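Local coordinates for pyocin-S2 immunity protein (Pseudomonas aeruginosa, PDB 4QKO), which binds the nuclease domain of the bacteriocin pyocin S2 and so probably protects the producing cell from its own toxin, at residues Glu12-Ile20 / His34-Thr45. Sequence-based numbering, arbitrary orientation. Where two conformers were deposited one is given.
Sequences EFLEFVKDI and HIQAVLEFKKLT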
ATOM      1  N   GLU A  12       8.994 -21.414   9.512  1.00 24.97           N
ATOM      2  CA  GLU A  12       7.763 -21.353   8.712  1.00 25.71           C
ATOM      3  C   GLU A  12       7.148 -19.957   8.717  1.00 24.26           C
ATOM      4  O   GLU A  12       6.600 -19.476   7.723  1.00 22.80           O
ATOM      5  CB  GLU A  12       6.681 -22.307   9.178  1.00 28.49           C
ATOM      6  CG  GLU A  12       6.963 -23.801   8.863  1.00 31.35           C
ATOM      7  CD  GLU A  12       6.069 -24.841   9.620  1.00 36.95           C
ATOM      8  OE1 GLU A  12       5.378 -24.506  10.630  1.00 32.49           O
ATOM      9  OE2 GLU A  12       6.068 -26.049   9.180  1.00 39.17           O
ATOM     10  N   PHE A  13       7.148 -19.336   9.884  1.00 22.93           N
ATOM     11  CA  PHE A  13       6.574 -17.999   9.948  1.00 22.75           C
ATOM     12  C   PHE A  13       7.446 -16.985   9.194  1.00 20.58           C
ATOM     13  O   PHE A  13       6.933 -16.124   8.543  1.00 20.89           O
ATOM     14  CB  PHE A  13       6.409 -17.539  11.390  1.00 21.66           C
ATOM     15  CG  PHE A  13       5.615 -16.294  11.496  1.00 21.87           C
ATOM     16  CD1 PHE A  13       4.278 -16.316  11.179  1.00 21.27           C
ATOM     17  CD2 PHE A  13       6.204 -15.100  11.877  1.00 22.74           C
ATOM     18  CE1 PHE A  13       3.503 -15.165  11.268  1.00 24.22           C
ATOM     19  CE2 PHE A  13       5.425 -13.941  11.990  1.00 23.40           C
ATOM     20  CZ  PHE A  13       4.078 -13.977  11.662  1.00 22.31           C
ATOM     21  N   LEU A  14       8.766 -17.133   9.282  1.00 21.90           N
ATOM     22  CA  LEU A  14       9.695 -16.286   8.546  1.00 22.76           C
ATOM     23  C   LEU A  14       9.435 -16.433   7.056  1.00 24.52           C
ATOM     24  O   LEU A  14       9.380 -15.420   6.340  1.00 21.77           O
ATOM     25  CB  LEU A  14      11.168 -16.560   8.934  1.00 23.54           C
ATOM     26  CG  LEU A  14      12.212 -15.882   8.085  1.00 26.81           C
ATOM     27  CD1 LEU A  14      12.221 -14.386   8.276  1.00 26.69           C
ATOM     28  CD2 LEU A  14      13.581 -16.464   8.379  1.00 31.35           C
ATOM     29  N   GLU A  15       9.252 -17.659   6.586  0.50 24.63           N
ATOM     30  CA  GLU A  15       9.014 -17.846   5.154  0.50 26.68           C
ATOM     31  C   GLU A  15       7.661 -17.222   4.676  0.50 24.47           C
ATOM     32  O   GLU A  15       7.597 -16.626   3.600  0.50 26.31           O
ATOM     33  CB  GLU A  15       9.130 -19.319   4.810  0.50 28.93           C
ATOM     34  CG  GLU A  15      10.358 -20.026   5.417  0.50 31.72           C
ATOM     35  CD  GLU A  15      11.626 -19.163   5.577  0.50 32.97           C
ATOM     36  OE1 GLU A  15      11.828 -18.197   4.787  0.50 37.26           O
ATOM     37  OE2 GLU A  15      12.446 -19.478   6.472  0.50 29.92           O
ATOM     38  N   PHE A  16       6.603 -17.305   5.480  1.00 22.61           N
ATOM     39  CA  PHE A  16       5.354 -16.580   5.206  1.00 21.61           C
ATOM     40  C   PHE A  16       5.595 -15.048   5.183  1.00 20.26           C
ATOM     41  O   PHE A  16       5.200 -14.356   4.218  1.00 20.61           O
ATOM     42  CB  PHE A  16       4.383 -16.889   6.282  1.00 22.39           C
ATOM     43  CG  PHE A  16       3.051 -16.188   6.209  1.00 23.18           C
ATOM     44  CD1 PHE A  16       2.229 -16.284   5.097  1.00 25.68           C
ATOM     45  CD2 PHE A  16       2.567 -15.496   7.336  1.00 25.75           C
ATOM     46  CE1 PHE A  16       0.944 -15.684   5.085  1.00 26.67           C
ATOM     47  CE2 PHE A  16       1.268 -14.926   7.350  1.00 24.33           C
ATOM     48  CZ  PHE A  16       0.455 -15.022   6.229  1.00 25.87           C
ATOM     49  N   VAL A  17       6.304 -14.512   6.195  1.00 18.93           N
ATOM     50  CA  VAL A  17       6.548 -13.057   6.203  1.00 18.39           C
ATOM     51  C   VAL A  17       7.429 -12.613   5.001  1.00 19.42           C
ATOM     52  O   VAL A  17       7.173 -11.591   4.370  1.00 18.89           O
ATOM     53  CB  VAL A  17       7.200 -12.663   7.548  1.00 18.60           C
ATOM     54  CG1 VAL A  17       7.584 -11.231   7.469  1.00 19.18           C
ATOM     55  CG2 VAL A  17       6.247 -12.908   8.726  1.00 17.84           C
ATOM     56  N   LYS A  18       8.441 -13.405   4.654  1.00 20.53           N
ATOM     57  CA  LYS A  18       9.294 -13.090   3.508  1.00 25.16           C
ATOM     58  C   LYS A  18       8.447 -13.089   2.257  1.00 22.88           C
ATOM     59  O   LYS A  18       8.635 -12.207   1.405  1.00 23.58           O
ATOM     60  CB  LYS A  18      10.388 -14.115   3.216  1.00 31.21           C
ATOM     61  CG  LYS A  18      11.721 -14.107   3.938  1.00 41.11           C
ATOM     62  CD  LYS A  18      12.627 -15.145   3.248  1.00 50.05           C
ATOM     63  CE  LYS A  18      13.523 -15.942   4.211  1.00 57.39           C
ATOM     64  NZ  LYS A  18      14.786 -15.220   4.520  1.00 60.22           N
ATOM     65  N   ASP A  19       7.521 -14.047   2.131  1.00 22.54           N
ATOM     66  CA  ASP A  19       6.602 -14.065   0.982  1.00 23.86           C
ATOM     67  C   ASP A  19       5.740 -12.836   0.858  1.00 24.18           C
ATOM     68  O   ASP A  19       5.574 -12.288  -0.248  1.00 21.17           O
ATOM     69  CB  ASP A  19       5.715 -15.309   0.956  1.00 26.34           C
ATOM     70  CG  ASP A  19       6.527 -16.611   0.636  1.00 28.04           C
ATOM     71  OD1 ASP A  19       7.591 -16.517  -0.021  1.00 29.23           O
ATOM     72  OD2 ASP A  19       6.105 -17.729   1.063  1.00 31.77           O
ATOM     73  N   ILE A  20       5.169 -12.411   1.978  1.00 21.66           N
ATOM     74  CA  ILE A  20       4.388 -11.160   1.963  1.00 20.75           C
ATOM     75  C   ILE A  20       5.279  -9.962   1.619  1.00 19.53           C
ATOM     76  O   ILE A  20       4.943  -9.165   0.729  1.00 18.83           O
ATOM     77  CB  ILE A  20       3.723 -10.884   3.338  1.00 19.15           C
ATOM     78  CG1 ILE A  20       2.709 -11.965   3.613  1.00 19.96           C
ATOM     79  CG2 ILE A  20       3.106  -9.503   3.327  1.00 20.20           C
ATOM     80  CD1 ILE A  20       2.001 -11.900   4.963  1.00 20.04           C
ATOM     81  N   HIS A  34      -2.732 -11.042  -1.925  1.00 24.89           N
ATOM     82  CA  HIS A  34      -1.764 -10.413  -1.031  1.00 23.45           C
ATOM     83  C   HIS A  34      -2.457  -9.693   0.122  1.00 23.09           C
ATOM     84  O   HIS A  34      -1.976  -9.722   1.266  1.00 23.72           O
ATOM     85  CB  HIS A  34      -0.905  -9.401  -1.817  1.00 21.55           C
ATOM     86  CG  HIS A  34       0.315  -8.977  -1.108  1.00 20.54           C
ATOM     87  ND1 HIS A  34       0.334  -7.853  -0.306  1.00 20.27           N
ATOM     88  CD2 HIS A  34       1.563  -9.496  -1.070  1.00 22.12           C
ATOM     89  CE1 HIS A  34       1.545  -7.706   0.195  1.00 21.65           C
ATOM     90  NE2 HIS A  34       2.320  -8.686  -0.257  1.00 21.51           N
ATOM     91  N   ILE A  35      -3.539  -9.002  -0.170  1.00 22.42           N
ATOM     92  CA  ILE A  35      -4.253  -8.286   0.869  1.00 23.97           C
ATOM     93  C   ILE A  35      -4.716  -9.251   1.936  1.00 27.24           C
ATOM     94  O   ILE A  35      -4.608  -8.965   3.154  1.00 24.17           O
ATOM     95  CB  ILE A  35      -5.436  -7.449   0.320  1.00 24.47           C
ATOM     96  CG1 ILE A  35      -4.935  -6.237  -0.468  1.00 24.79           C
ATOM     97  CG2 ILE A  35      -6.322  -6.957   1.471  1.00 26.07           C
ATOM     98  CD1 ILE A  35      -5.949  -5.532  -1.355  1.00 25.64           C
ATOM     99  N   GLN A  36      -5.222 -10.407   1.495  1.00 26.13           N
ATOM    100  CA  GLN A  36      -5.640 -11.448   2.430  1.00 30.38           C
ATOM    101  C   GLN A  36      -4.544 -11.958   3.313  1.00 26.82           C
ATOM    102  O   GLN A  36      -4.744 -12.142   4.515  1.00 29.24           O
ATOM    103  CB  GLN A  36      -6.285 -12.624   1.681  1.00 35.25           C
ATOM    104  CG  GLN A  36      -7.689 -12.258   1.300  1.00 40.90           C
ATOM    105  CD  GLN A  36      -8.484 -11.831   2.540  1.00 48.51           C
ATOM    106  OE1 GLN A  36      -8.550 -12.591   3.536  1.00 51.33           O
ATOM    107  NE2 GLN A  36      -9.056 -10.585   2.510  1.00 47.03           N
ATOM    108  N   ALA A  37      -3.366 -12.132   2.748  1.00 22.51           N
ATOM    109  CA  ALA A  37      -2.225 -12.582   3.539  1.00 21.68           C
ATOM    110  C   ALA A  37      -1.796 -11.506   4.574  1.00 21.46           C
ATOM    111  O   ALA A  37      -1.483 -11.830   5.693  1.00 21.50           O
ATOM    112  CB  ALA A  37      -1.095 -12.869   2.618  1.00 22.31           C
ATOM    113  N   VAL A  38      -1.787 -10.229   4.195  1.00 21.43           N
ATOM    114  CA  VAL A  38      -1.541  -9.147   5.138  1.00 22.46           C
ATOM    115  C   VAL A  38      -2.574  -9.174   6.305  1.00 23.71           C
ATOM    116  O   VAL A  38      -2.183  -9.077   7.461  1.00 21.89           O
ATOM    117  CB  VAL A  38      -1.503  -7.806   4.469  1.00 22.08           C
ATOM    118  CG1 VAL A  38      -1.425  -6.684   5.520  1.00 21.81           C
ATOM    119  CG2 VAL A  38      -0.266  -7.704   3.610  1.00 21.59           C
ATOM    120  N   LEU A  39      -3.847  -9.351   5.993  1.00 25.52           N
ATOM    121  CA  LEU A  39      -4.927  -9.459   7.029  1.00 28.51           C
ATOM    122  C   LEU A  39      -4.726 -10.674   7.861  1.00 27.45           C
ATOM    123  O   LEU A  39      -4.805 -10.594   9.083  1.00 29.33           O
ATOM    124  CB  LEU A  39      -6.304  -9.443   6.379  1.00 30.55           C
ATOM    125  CG  LEU A  39      -6.708  -8.088   5.724  1.00 31.98           C
ATOM    126  CD1 LEU A  39      -8.003  -8.203   4.912  1.00 34.45           C
ATOM    127  CD2 LEU A  39      -6.857  -6.936   6.734  1.00 33.25           C
ATOM    128  N   GLU A  40      -4.325 -11.783   7.247  1.00 28.09           N
ATOM    129  CA  GLU A  40      -3.937 -12.977   7.998  1.00 28.87           C
ATOM    130  C   GLU A  40      -2.728 -12.737   8.951  1.00 26.88           C
ATOM    131  O   GLU A  40      -2.767 -13.196  10.087  1.00 25.62           O
ATOM    132  CB  GLU A  40      -3.655 -14.171   7.079  1.00 34.30           C
ATOM    133  CG  GLU A  40      -4.924 -14.792   6.531  1.00 42.67           C
ATOM    134  CD  GLU A  40      -4.757 -15.963   5.518  1.00 50.75           C
ATOM    135  OE1 GLU A  40      -3.990 -16.925   5.800  1.00 62.20           O
ATOM    136  OE2 GLU A  40      -5.488 -15.967   4.484  1.00 44.89           O
ATOM    137  N   PHE A  41      -1.680 -12.054   8.465  1.00 23.98           N
ATOM    138  CA  PHE A  41      -0.537 -11.672   9.281  1.00 22.64           C
ATOM    139  C   PHE A  41      -0.992 -10.903  10.509  1.00 21.01           C
ATOM    140  O   PHE A  41      -0.544 -11.207  11.621  1.00 20.99           O
ATOM    141  CB  PHE A  41       0.444 -10.851   8.437  1.00 21.60           C
ATOM    142  CG  PHE A  41       1.559 -10.229   9.175  1.00 20.17           C
ATOM    143  CD1 PHE A  41       2.727 -10.940   9.455  1.00 20.57           C
ATOM    144  CD2 PHE A  41       1.489  -8.909   9.582  1.00 19.86           C
ATOM    145  CE1 PHE A  41       3.789 -10.331  10.127  1.00 21.68           C
ATOM    146  CE2 PHE A  41       2.563  -8.302  10.257  1.00 21.19           C
ATOM    147  CZ  PHE A  41       3.709  -9.000  10.544  1.00 19.60           C
ATOM    148  N   LYS A  42      -1.785  -9.896  10.306  1.00 21.36           N
ATOM    149  CA  LYS A  42      -2.233  -9.017  11.445  1.00 24.43           C
ATOM    150  C   LYS A  42      -2.942  -9.852  12.488  1.00 26.47           C
ATOM    151  O   LYS A  42      -2.675  -9.759  13.715  1.00 23.19           O
ATOM    152  CB  LYS A  42      -3.214  -7.978  10.929  1.00 25.19           C
ATOM    153  CG  LYS A  42      -2.557  -6.865  10.182  1.00 28.44           C
ATOM    154  CD  LYS A  42      -3.498  -6.066   9.295  1.00 31.54           C
ATOM    155  CE  LYS A  42      -4.781  -5.633   9.949  1.00 35.30           C
ATOM    156  NZ  LYS A  42      -4.520  -4.418  10.775  1.00 37.35           N
ATOM    157  N   LYS A  43      -3.818 -10.739  12.009  1.00 28.57           N
ATOM    158  CA  LYS A  43      -4.508 -11.708  12.893  1.00 33.22           C
ATOM    159  C   LYS A  43      -3.584 -12.665  13.627  1.00 31.03           C
ATOM    160  O   LYS A  43      -3.723 -12.909  14.834  1.00 27.97           O
ATOM    161  CB  LYS A  43      -5.517 -12.579  12.109  1.00 39.90           C
ATOM    162  CG  LYS A  43      -6.916 -12.016  11.974  1.00 46.30           C
ATOM    163  CD  LYS A  43      -8.016 -13.057  12.282  1.00 52.89           C
ATOM    164  CE  LYS A  43      -7.845 -14.463  11.661  1.00 58.08           C
ATOM    165  NZ  LYS A  43      -8.108 -14.544  10.183  1.00 58.64           N
ATOM    166  N   LEU A  44      -2.656 -13.260  12.908  1.00 26.69           N
ATOM    167  CA  LEU A  44      -1.774 -14.223  13.529  1.00 26.44           C
ATOM    168  C   LEU A  44      -0.894 -13.612  14.634  1.00 24.11           C
ATOM    169  O   LEU A  44      -0.686 -14.245  15.668  1.00 25.32           O
ATOM    170  CB  LEU A  44      -0.816 -14.832  12.515  1.00 27.38           C
ATOM    171  CG  LEU A  44      -0.945 -16.187  11.856  1.00 35.51           C
ATOM    172  CD1 LEU A  44      -1.897 -17.126  12.567  1.00 37.23           C
ATOM    173  CD2 LEU A  44      -1.259 -16.068  10.382  1.00 34.21           C
ATOM    174  N   THR A  45      -0.309 -12.427  14.379  1.00 21.44           N
ATOM    175  CA  THR A  45       0.707 -11.896  15.307  1.00 21.20           C
ATOM    176  C   THR A  45       0.012 -11.355  16.544  1.00 22.83           C
ATOM    177  O   THR A  45       0.612 -11.370  17.621  1.00 22.64           O
ATOM    178  CB  THR A  45       1.502 -10.734  14.732  1.00 21.25           C
ATOM    179  OG1 THR A  45       0.589  -9.759  14.294  1.00 21.18           O
ATOM    180  CG2 THR A  45       2.373 -11.140  13.493  1.00 21.49           C
TER
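Ile-20 fits as a knob among His-34, Ala-37, Val-38 and Phe-41, the tightly packed part of this contact. Its CD1 comes within 3.6 Å of Ala-37 O and 3.9 Å of Phe-41 CB, while the other branch, CG2, meets Val-38 CG2. With CG anti to the backbone N (chi1 -165°), the imidazole of His-34 swings across to the last turn of helix 10-21. There NE2 donates a nearly straight hydrogen bond (2.8 Å, 167°) to Ile-20 O, which lies in the plane of the ring. The other nitrogen, ND1, bonds to Tyr-85 OH of the pyocin S2 chain, so both nitrogens are engaged and the ring's rotation is fixed. Phe-41 answers with a knob of its own between Phe-13, Phe-16, Val-17 and Ile-20; its CE1 lies 3.8 Å from Val-17 CG2, and its side chain crosses that of Phe-13 at about a right angle, although the rings lie nearly parallel. Phe-16 is a third knob, its CE2 4.1 Å from Leu-44 CD2; its outer edge, against Glu-40 CB, is the looser, partly exposed flank. Segments 12-20 and 34-45 run roughly antiparallel, crossing at -138°, a knobs-into-holes pair in the four-helix fold of colicin immunity proteins.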